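Local structure of aromatic-amino-acid:2-oxoglutarate transaminase (Candida albicans, 6HND) at residues F51-I56 against I122-G127; P241-T246 against D274-E279; D281-L286 against G436-F441. The protein binds pyridoxal 5'-phosphate and, as its family suggests, probably transfers amino groups between aromatic amino acids or 2-aminoadipate and 2-oxo acids. All blocks are in the same frame, centred on the assembly; numbering follows the deposited sequence.

Contact 1: F51-I56 against I122-G127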
# COMPACT_ATOMS: atom_id res chain seq x y z
N PHE B 51 -10.23 12.12 15.71
CA PHE B 51 -10.30 12.12 14.22
C PHE B 51 -11.03 13.38 13.75
O PHE B 51 -12.13 13.67 14.23
CB PHE B 51 -11.02 10.88 13.70
CG PHE B 51 -10.46 9.56 14.11
CD1 PHE B 51 -9.16 9.43 14.59
CD2 PHE B 51 -11.23 8.42 14.00
CE1 PHE B 51 -8.66 8.19 14.94
CE2 PHE B 51 -10.73 7.18 14.34
CZ PHE B 51 -9.44 7.06 14.81
N PRO B 52 -10.47 14.14 12.78
CA PRO B 52 -11.12 15.35 12.28
C PRO B 52 -12.47 15.09 11.60
O PRO B 52 -13.28 15.99 11.57
CB PRO B 52 -10.12 15.92 11.25
CG PRO B 52 -8.81 15.23 11.53
CD PRO B 52 -9.19 13.89 12.12
N ILE B 53 -12.68 13.90 11.05
CA ILE B 53 -13.84 13.56 10.18
C ILE B 53 -14.90 12.88 11.03
O ILE B 53 -14.59 11.79 11.53
CB ILE B 53 -13.43 12.63 9.01
CG1 ILE B 53 -12.42 13.28 8.06
CG2 ILE B 53 -14.67 12.15 8.29
CD1 ILE B 53 -11.78 12.35 7.05
N ASP B 54 -16.08 13.49 11.16
CA ASP B 54 -17.23 12.97 11.96
C ASP B 54 -18.20 12.16 11.07
O ASP B 54 -18.79 11.15 11.58
CB ASP B 54 -17.96 14.13 12.64
CG ASP B 54 -19.03 13.70 13.61
OD1 ASP B 54 -18.67 13.23 14.70
OD2 ASP B 54 -20.21 13.79 13.24
N SER B 55 -18.39 12.57 9.81
CA SER B 55 -19.27 11.84 8.84
C SER B 55 -18.88 12.18 7.40
O SER B 55 -18.24 13.22 7.16
CB SER B 55 -20.75 12.10 9.11
OG SER B 55 -21.20 13.35 8.55
N ILE B 56 -19.28 11.33 6.46
CA ILE B 56 -18.98 11.48 5.00
C ILE B 56 -20.28 11.17 4.24
O ILE B 56 -20.96 10.21 4.60
CB ILE B 56 -17.81 10.58 4.56
CG1 ILE B 56 -16.55 10.87 5.38
CG2 ILE B 56 -17.54 10.70 3.07
CD1 ILE B 56 -15.38 10.00 4.99
N ILE B 122 -19.10 -0.48 7.39
CA ILE B 122 -17.95 0.00 8.19
C ILE B 122 -18.25 1.44 8.60
O ILE B 122 -18.57 2.22 7.71
CB ILE B 122 -16.64 -0.15 7.40
CG1 ILE B 122 -16.56 -1.52 6.75
CG2 ILE B 122 -15.45 0.11 8.30
CD1 ILE B 122 -15.42 -1.67 5.77
N ASP B 123 -18.17 1.75 9.89
CA ASP B 123 -18.31 3.12 10.44
C ASP B 123 -16.93 3.79 10.45
O ASP B 123 -15.89 3.08 10.23
CB ASP B 123 -19.01 3.09 11.80
CG ASP B 123 -18.35 2.24 12.87
OD1 ASP B 123 -17.14 2.03 12.75
OD2 ASP B 123 -19.05 1.80 13.83
N LEU B 124 -16.89 5.09 10.69
CA LEU B 124 -15.61 5.83 10.68
C LEU B 124 -14.82 5.55 11.97
O LEU B 124 -13.57 5.58 11.90
CB LEU B 124 -15.86 7.32 10.48
CG LEU B 124 -16.56 7.70 9.18
CD1 LEU B 124 -16.85 9.20 9.16
CD2 LEU B 124 -15.73 7.32 7.97
N ALA B 125 -15.49 5.24 13.09
CA ALA B 125 -14.80 4.88 14.35
C ALA B 125 -13.84 3.70 14.10
O ALA B 125 -12.67 3.73 14.54
CB ALA B 125 -15.81 4.57 15.44
N ARG B 126 -14.29 2.70 13.35
CA ARG B 126 -13.41 1.57 12.98
C ARG B 126 -12.66 1.85 11.66
O ARG B 126 -11.48 1.45 11.56
CB ARG B 126 -14.22 0.28 12.99
CG ARG B 126 -14.45 -0.20 14.41
CD ARG B 126 -15.50 -1.26 14.55
NE ARG B 126 -16.82 -0.70 14.35
CZ ARG B 126 -17.93 -1.40 14.49
NH1 ARG B 126 -17.85 -2.67 14.84
NH2 ARG B 126 -19.11 -0.85 14.26
N GLY B 127 -13.30 2.52 10.70
CA GLY B 127 -12.74 2.75 9.35
C GLY B 127 -11.48 3.59 9.40
O GLY B 127 -10.54 3.32 8.62

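Contact 2: P241-T246 against D274-E279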
# COMPACT_ATOMS: atom_id res chain seq x y z
N PRO B 241 9.22 -25.14 -14.75
CA PRO B 241 8.49 -23.99 -14.26
C PRO B 241 7.80 -24.31 -12.94
O PRO B 241 7.38 -25.45 -12.71
CB PRO B 241 7.54 -23.64 -15.41
CG PRO B 241 7.50 -24.87 -16.25
CD PRO B 241 8.87 -25.50 -16.12
N LYS B 242 7.72 -23.28 -12.10
CA LYS B 242 7.04 -23.28 -10.80
C LYS B 242 5.61 -22.76 -10.96
O LYS B 242 4.74 -23.16 -10.15
CB LYS B 242 7.83 -22.37 -9.85
CG LYS B 242 7.32 -22.39 -8.43
CD LYS B 242 7.56 -23.72 -7.73
CE LYS B 242 6.76 -23.81 -6.45
NZ LYS B 242 7.23 -22.80 -5.47
N ALA B 243 5.36 -21.83 -11.89
CA ALA B 243 4.02 -21.20 -12.02
C ALA B 243 3.75 -20.73 -13.45
O ALA B 243 4.66 -20.72 -14.28
CB ALA B 243 3.90 -20.06 -11.03
N LEU B 244 2.48 -20.43 -13.73
CA LEU B 244 2.02 -19.77 -14.98
C LEU B 244 1.21 -18.54 -14.58
O LEU B 244 0.33 -18.67 -13.71
CB LEU B 244 1.19 -20.75 -15.82
CG LEU B 244 0.37 -20.11 -16.94
CD1 LEU B 244 1.27 -19.76 -18.13
CD2 LEU B 244 -0.77 -21.03 -17.35
N TYR B 245 1.56 -17.39 -15.15
CA TYR B 245 0.81 -16.12 -15.03
C TYR B 245 0.01 -15.97 -16.32
O TYR B 245 0.65 -15.84 -17.34
CB TYR B 245 1.76 -14.93 -14.83
CG TYR B 245 1.13 -13.57 -14.98
CD1 TYR B 245 -0.04 -13.27 -14.32
CD2 TYR B 245 1.69 -12.60 -15.80
CE1 TYR B 245 -0.64 -12.02 -14.44
CE2 TYR B 245 1.11 -11.35 -15.93
CZ TYR B 245 -0.06 -11.06 -15.25
OH TYR B 245 -0.67 -9.86 -15.33
N THR B 246 -1.31 -16.04 -16.26
CA THR B 246 -2.21 -15.91 -17.43
C THR B 246 -3.31 -14.89 -17.12
O THR B 246 -3.98 -14.99 -16.10
CB THR B 246 -2.76 -17.28 -17.84
OG1 THR B 246 -3.73 -17.12 -18.88
CG2 THR B 246 -3.36 -18.04 -16.68
N ASP B 274 2.93 -30.01 -12.18
CA ASP B 274 2.92 -29.48 -10.80
C ASP B 274 3.43 -28.04 -10.81
O ASP B 274 4.49 -27.79 -10.22
CB ASP B 274 3.74 -30.35 -9.84
CG ASP B 274 3.49 -29.99 -8.39
OD1 ASP B 274 2.39 -29.49 -8.07
OD2 ASP B 274 4.41 -30.19 -7.59
N PHE B 275 2.71 -27.13 -11.47
CA PHE B 275 2.96 -25.67 -11.34
C PHE B 275 1.68 -24.98 -10.83
O PHE B 275 0.57 -25.56 -10.91
CB PHE B 275 3.53 -25.10 -12.63
CG PHE B 275 2.69 -25.28 -13.87
CD1 PHE B 275 1.58 -24.49 -14.10
CD2 PHE B 275 3.05 -26.19 -14.85
CE1 PHE B 275 0.84 -24.61 -15.27
CE2 PHE B 275 2.30 -26.32 -16.00
CZ PHE B 275 1.20 -25.53 -16.21
N ALA B 276 1.87 -23.81 -10.23
CA ALA B 276 0.80 -22.91 -9.76
C ALA B 276 0.26 -22.09 -10.93
O ALA B 276 1.01 -21.82 -11.89
CB ALA B 276 1.32 -21.99 -8.67
N ILE B 277 -0.99 -21.67 -10.81
CA ILE B 277 -1.63 -20.72 -11.75
C ILE B 277 -1.90 -19.40 -11.00
O ILE B 277 -2.64 -19.40 -10.00
CB ILE B 277 -2.91 -21.32 -12.34
CG1 ILE B 277 -2.61 -22.64 -13.06
CG2 ILE B 277 -3.60 -20.29 -13.26
CD1 ILE B 277 -3.86 -23.40 -13.47
N ILE B 278 -1.29 -18.32 -11.48
CA ILE B 278 -1.70 -16.93 -11.11
C ILE B 278 -2.67 -16.47 -12.22
O ILE B 278 -2.24 -16.33 -13.38
CB ILE B 278 -0.47 -16.02 -10.93
CG1 ILE B 278 0.47 -16.55 -9.84
CG2 ILE B 278 -0.89 -14.59 -10.62
CD1 ILE B 278 1.87 -15.99 -9.90
N GLU B 279 -3.93 -16.29 -11.85
CA GLU B 279 -5.01 -15.83 -12.74
C GLU B 279 -5.24 -14.35 -12.44
O GLU B 279 -5.57 -14.00 -11.27
CB GLU B 279 -6.30 -16.63 -12.51
CG GLU B 279 -7.47 -16.18 -13.39
CD GLU B 279 -8.78 -16.96 -13.15
OE1 GLU B 279 -9.34 -16.86 -12.02
OE2 GLU B 279 -9.26 -17.62 -14.09
O HOH W 1 7.09 -27.26 -10.52

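Contact 3: D281-L286 against G436-F441. With PLP (pyridoxal-5'-phosphate), chain E.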
# COMPACT_ATOMS: atom_id res chain seq x y z
N ASP B 281 -7.59 -11.18 -13.51
CA ASP B 281 -8.88 -10.91 -14.17
C ASP B 281 -9.41 -9.54 -13.76
O ASP B 281 -10.41 -9.43 -13.07
CB ASP B 281 -9.91 -12.01 -13.86
CG ASP B 281 -11.08 -11.96 -14.82
OD1 ASP B 281 -10.81 -11.79 -16.03
OD2 ASP B 281 -12.26 -12.05 -14.35
N PRO B 282 -8.78 -8.43 -14.21
CA PRO B 282 -9.30 -7.09 -13.94
C PRO B 282 -10.59 -6.66 -14.67
O PRO B 282 -11.25 -5.79 -14.15
CB PRO B 282 -8.11 -6.20 -14.32
CG PRO B 282 -7.39 -7.00 -15.38
CD PRO B 282 -7.52 -8.44 -14.96
N TYR B 283 -10.97 -7.27 -15.78
CA TYR B 283 -12.18 -6.84 -16.55
C TYR B 283 -12.88 -8.02 -17.26
O TYR B 283 -13.61 -7.76 -18.23
CB TYR B 283 -11.81 -5.77 -17.58
CG TYR B 283 -10.41 -5.94 -18.10
CD1 TYR B 283 -10.01 -7.18 -18.56
CD2 TYR B 283 -9.47 -4.92 -18.05
CE1 TYR B 283 -8.71 -7.40 -18.97
CE2 TYR B 283 -8.16 -5.13 -18.43
CZ TYR B 283 -7.78 -6.39 -18.88
OH TYR B 283 -6.52 -6.67 -19.30
N GLY B 284 -12.72 -9.25 -16.75
CA GLY B 284 -13.38 -10.45 -17.27
C GLY B 284 -14.88 -10.39 -17.06
O GLY B 284 -15.59 -11.22 -17.64
N TYR B 285 -15.34 -9.46 -16.23
CA TYR B 285 -16.79 -9.27 -15.99
C TYR B 285 -17.37 -8.46 -17.15
O TYR B 285 -18.59 -8.58 -17.40
CB TYR B 285 -17.09 -8.63 -14.63
CG TYR B 285 -16.63 -9.47 -13.47
CD1 TYR B 285 -17.31 -10.64 -13.16
CD2 TYR B 285 -15.55 -9.12 -12.69
CE1 TYR B 285 -16.92 -11.44 -12.11
CE2 TYR B 285 -15.15 -9.92 -11.63
CZ TYR B 285 -15.83 -11.09 -11.35
OH TYR B 285 -15.47 -11.93 -10.34
N LEU B 286 -16.53 -7.70 -17.86
CA LEU B 286 -16.96 -6.88 -19.03
C LEU B 286 -16.96 -7.77 -20.27
O LEU B 286 -16.04 -7.65 -21.08
CB LEU B 286 -16.03 -5.68 -19.14
CG LEU B 286 -15.93 -4.82 -17.88
CD1 LEU B 286 -14.87 -3.75 -18.03
CD2 LEU B 286 -17.29 -4.21 -17.50
N GLY B 436 -13.40 -6.99 -21.98
CA GLY B 436 -12.48 -5.96 -21.46
C GLY B 436 -12.45 -4.70 -22.30
O GLY B 436 -13.53 -4.27 -22.78
N MET B 437 -11.26 -4.10 -22.44
CA MET B 437 -11.08 -2.71 -22.94
C MET B 437 -10.01 -2.64 -24.04
O MET B 437 -9.72 -1.49 -24.49
CB MET B 437 -10.73 -1.76 -21.78
CG MET B 437 -9.48 -2.15 -20.98
SD MET B 437 -8.96 -0.90 -19.75
CE MET B 437 -10.47 -0.70 -18.80
N PHE B 438 -9.44 -3.77 -24.49
CA PHE B 438 -8.28 -3.77 -25.43
C PHE B 438 -8.65 -4.46 -26.77
O PHE B 438 -9.39 -5.45 -26.79
CB PHE B 438 -7.04 -4.41 -24.79
CG PHE B 438 -6.54 -3.68 -23.56
CD1 PHE B 438 -6.28 -2.32 -23.59
CD2 PHE B 438 -6.29 -4.37 -22.39
CE1 PHE B 438 -5.83 -1.67 -22.47
CE2 PHE B 438 -5.86 -3.71 -21.25
CZ PHE B 438 -5.65 -2.36 -21.29
N VAL B 439 -8.12 -3.89 -27.86
CA VAL B 439 -8.19 -4.44 -29.25
C VAL B 439 -6.77 -4.66 -29.77
O VAL B 439 -5.98 -3.69 -29.77
CB VAL B 439 -8.94 -3.50 -30.18
CG1 VAL B 439 -8.97 -4.06 -31.59
CG2 VAL B 439 -10.35 -3.24 -29.71
N THR B 440 -6.47 -5.87 -30.24
CA THR B 440 -5.28 -6.13 -31.10
C THR B 440 -5.56 -5.60 -32.51
O THR B 440 -6.53 -6.07 -33.20
CB THR B 440 -4.86 -7.60 -31.14
OG1 THR B 440 -4.49 -8.00 -29.83
CG2 THR B 440 -3.67 -7.83 -32.05
N PHE B 441 -4.71 -4.67 -32.94
CA PHE B 441 -4.76 -4.02 -34.27
C PHE B 441 -3.51 -4.47 -35.02
O PHE B 441 -2.41 -3.98 -34.70
CB PHE B 441 -4.82 -2.50 -34.10
CG PHE B 441 -4.99 -1.72 -35.37
CD1 PHE B 441 -6.21 -1.67 -36.01
CD2 PHE B 441 -3.95 -0.95 -35.87
CE1 PHE B 441 -6.37 -0.90 -37.16
CE2 PHE B 441 -4.10 -0.21 -37.03
CZ PHE B 441 -5.33 -0.16 -37.65
N1 PLP E . -3.26 -6.61 -14.85
C2 PLP E . -3.83 -6.30 -16.01
C2A PLP E . -3.93 -7.38 -17.03
C3 PLP E . -4.36 -5.00 -16.24
O3 PLP E . -4.94 -4.71 -17.44
C4 PLP E . -4.25 -4.01 -15.22
C4A PLP E . -4.88 -2.69 -15.42
C5 PLP E . -3.65 -4.39 -14.00
C6 PLP E . -3.17 -5.67 -13.89
C5A PLP E . -3.38 -3.42 -12.88
O4P PLP E . -4.54 -3.05 -12.09
P PLP E . -4.35 -2.10 -10.79
O1P PLP E . -3.03 -2.49 -10.14
O2P PLP E . -5.62 -2.44 -10.00
O3P PLP E . -4.34 -0.69 -11.28

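Contact 1: F51-I56 against I122-G127
A small apolar contact sets L124, in the first turn of the short helix 124-127, against the beginning of strand 53-60 at the subunit interface. L124 supplies nearly half of the 213 Å² buried between the two segments, and its two methyls divide the work. CD1 lies against the strand backbone, with S55 CA 3.6 Å from L124 CD1 and the carbonyl O of D54 close by, and it also meets I53 CG2 at 3.8 Å. CD2 turns to I56, whose CD1 is 4.0 Å from L124 CD2. I56 reaches it with CG1 anti to the carbonyl carbon (chi1 -57°) and CD1 extended beyond (chi2 179°), while I53 offers its branch methyl and crosses the leucine at about a right angle. Just ahead of the strand, F51 turns a ring edge to the helix backbone, with F51 CE2 4.0 Å from A125 O.

The turn that carries L124 is fixed by D123 at the N-cap. D123 OD1 accepts from R126 N at 3.0 Å, and the side chain of R126 folds back in a side-on salt bridge, with R126 NH2 2.7 Å from D123 OD2. On the strand, S55 OG bonds N59 of the second subunit, and I53, S55 and I56 pair antiparallel with a strand there. The arrangement is that of an N-capped helical turn packed on an intersubunit beta sheet.

Contact 2: P241-T246 against D274-E279
Strands 243-246 and 276-279 run parallel, their axes 4.6 Å apart at closest approach and 18° from alignment, in a register that pairs A243 with A276 and T246 with E279. Four backbone hydrogen bonds join them: A276 N to K242 O, L244 N to A276 O, I278 N to L244 O and T246 N to I278 O. The last is 3.0 Å long with an angle of 169° at its hydrogen. Ahead of the paired residues a water donates to both P241 O and D274 O, bridging the two segments through two acceptors.

Side chains alternate between the faces. On one, A243 CB meets A276 CB at 4.0 Å, and Y245 CD1 rests 4.0 Å from I278 CG2, the branch methyl of the isoleucine; L170 of helix 166-177 packs on both Y245 and I278. On the other, T246 CG2 lies 4.1 Å from I277 CG2, the two side chains side by side and pointing the same way. F275 holds CG between its backbone N and carbonyl carbon (chi1 59°), which brings its ring beside L244, with F275 CE1 3.9 Å from L244 CB. Helix 260-272 packs on L244, F275 and I277 and completes a beta-alpha-beta unit.

The chemistry is that of a buried sheet interior: peptide groups bond between these strands and onward to V183, L185 and R332, while polar side chains find partners elsewhere, T246 OG1 at E187, Y245 OH at D280 and E279 at R335 and S323.

Contact 3: D281-L286 against G436-F441
Y283 joins the cofactor to the 436-441 segment in the pyridoxal phosphate pocket of this aminotransferase of class I. Its OH shares a hydrogen bond of 3.1 Å with PLP O3, the phenolic oxygen of the cofactor. The preceding residue touches the pyridine ring, P282 CG lying 3.7 Å from PLP C2, and the same CG sits over one face of the Y283 ring toward its rim. PLP is also hydrogen-bonded by A166, S167, T338, S340 and R348 of this chain and by Y130 of the second subunit.

Around the tyrosine, F438 presents its edge to the hydroxyl, with F438 CE2 3.6 Å from Y283 OH. The planes of the two rings are turned 89° to each other. With chi1 at 57°, CG of M437 is flanked by both backbone branches and comes to lie over the centre of the F438 ring, with M437 CG 4.0 Å from Y283 CD2; its sulfur makes an oblique Met-aromatic contact with the tyrosine. R490 adds a cation-pi interaction to F438.

Farther out, the backbone sets these groups in place. Residues 283-286 form a type I beta turn, closed by L286 N to Y283 O. Beside it, G436 brings CA to 3.9 Å from Y283 CG, and its positive phi (91°) suits glycine. The two segments are tied by one backbone hydrogen bond: G436 N donates to L286 O at 2.9 Å, in the plane of that carbonyl.

In the fold
Following the chain from the N terminus, contact 1 closes first, bringing helix 124-127 back to strand 53-60 after 65 intervening residues that include strand 109-113 and a long unmodelled stretch. Contact 2 then closes a much shorter loop, through helix 260-272, inside the seven-stranded mixed sheet. Strand 276-280 passes directly into 281-286, where contact 3 opens; its return at 436-441 joins the cofactor-side loop to the four-stranded antiparallel sheet. The three closures are in series, neither nesting nor crossing. Contacts 1 and 3 both touch the second subunit, though their centres are about 36 Å apart, whereas contact 2 lies within one subunit.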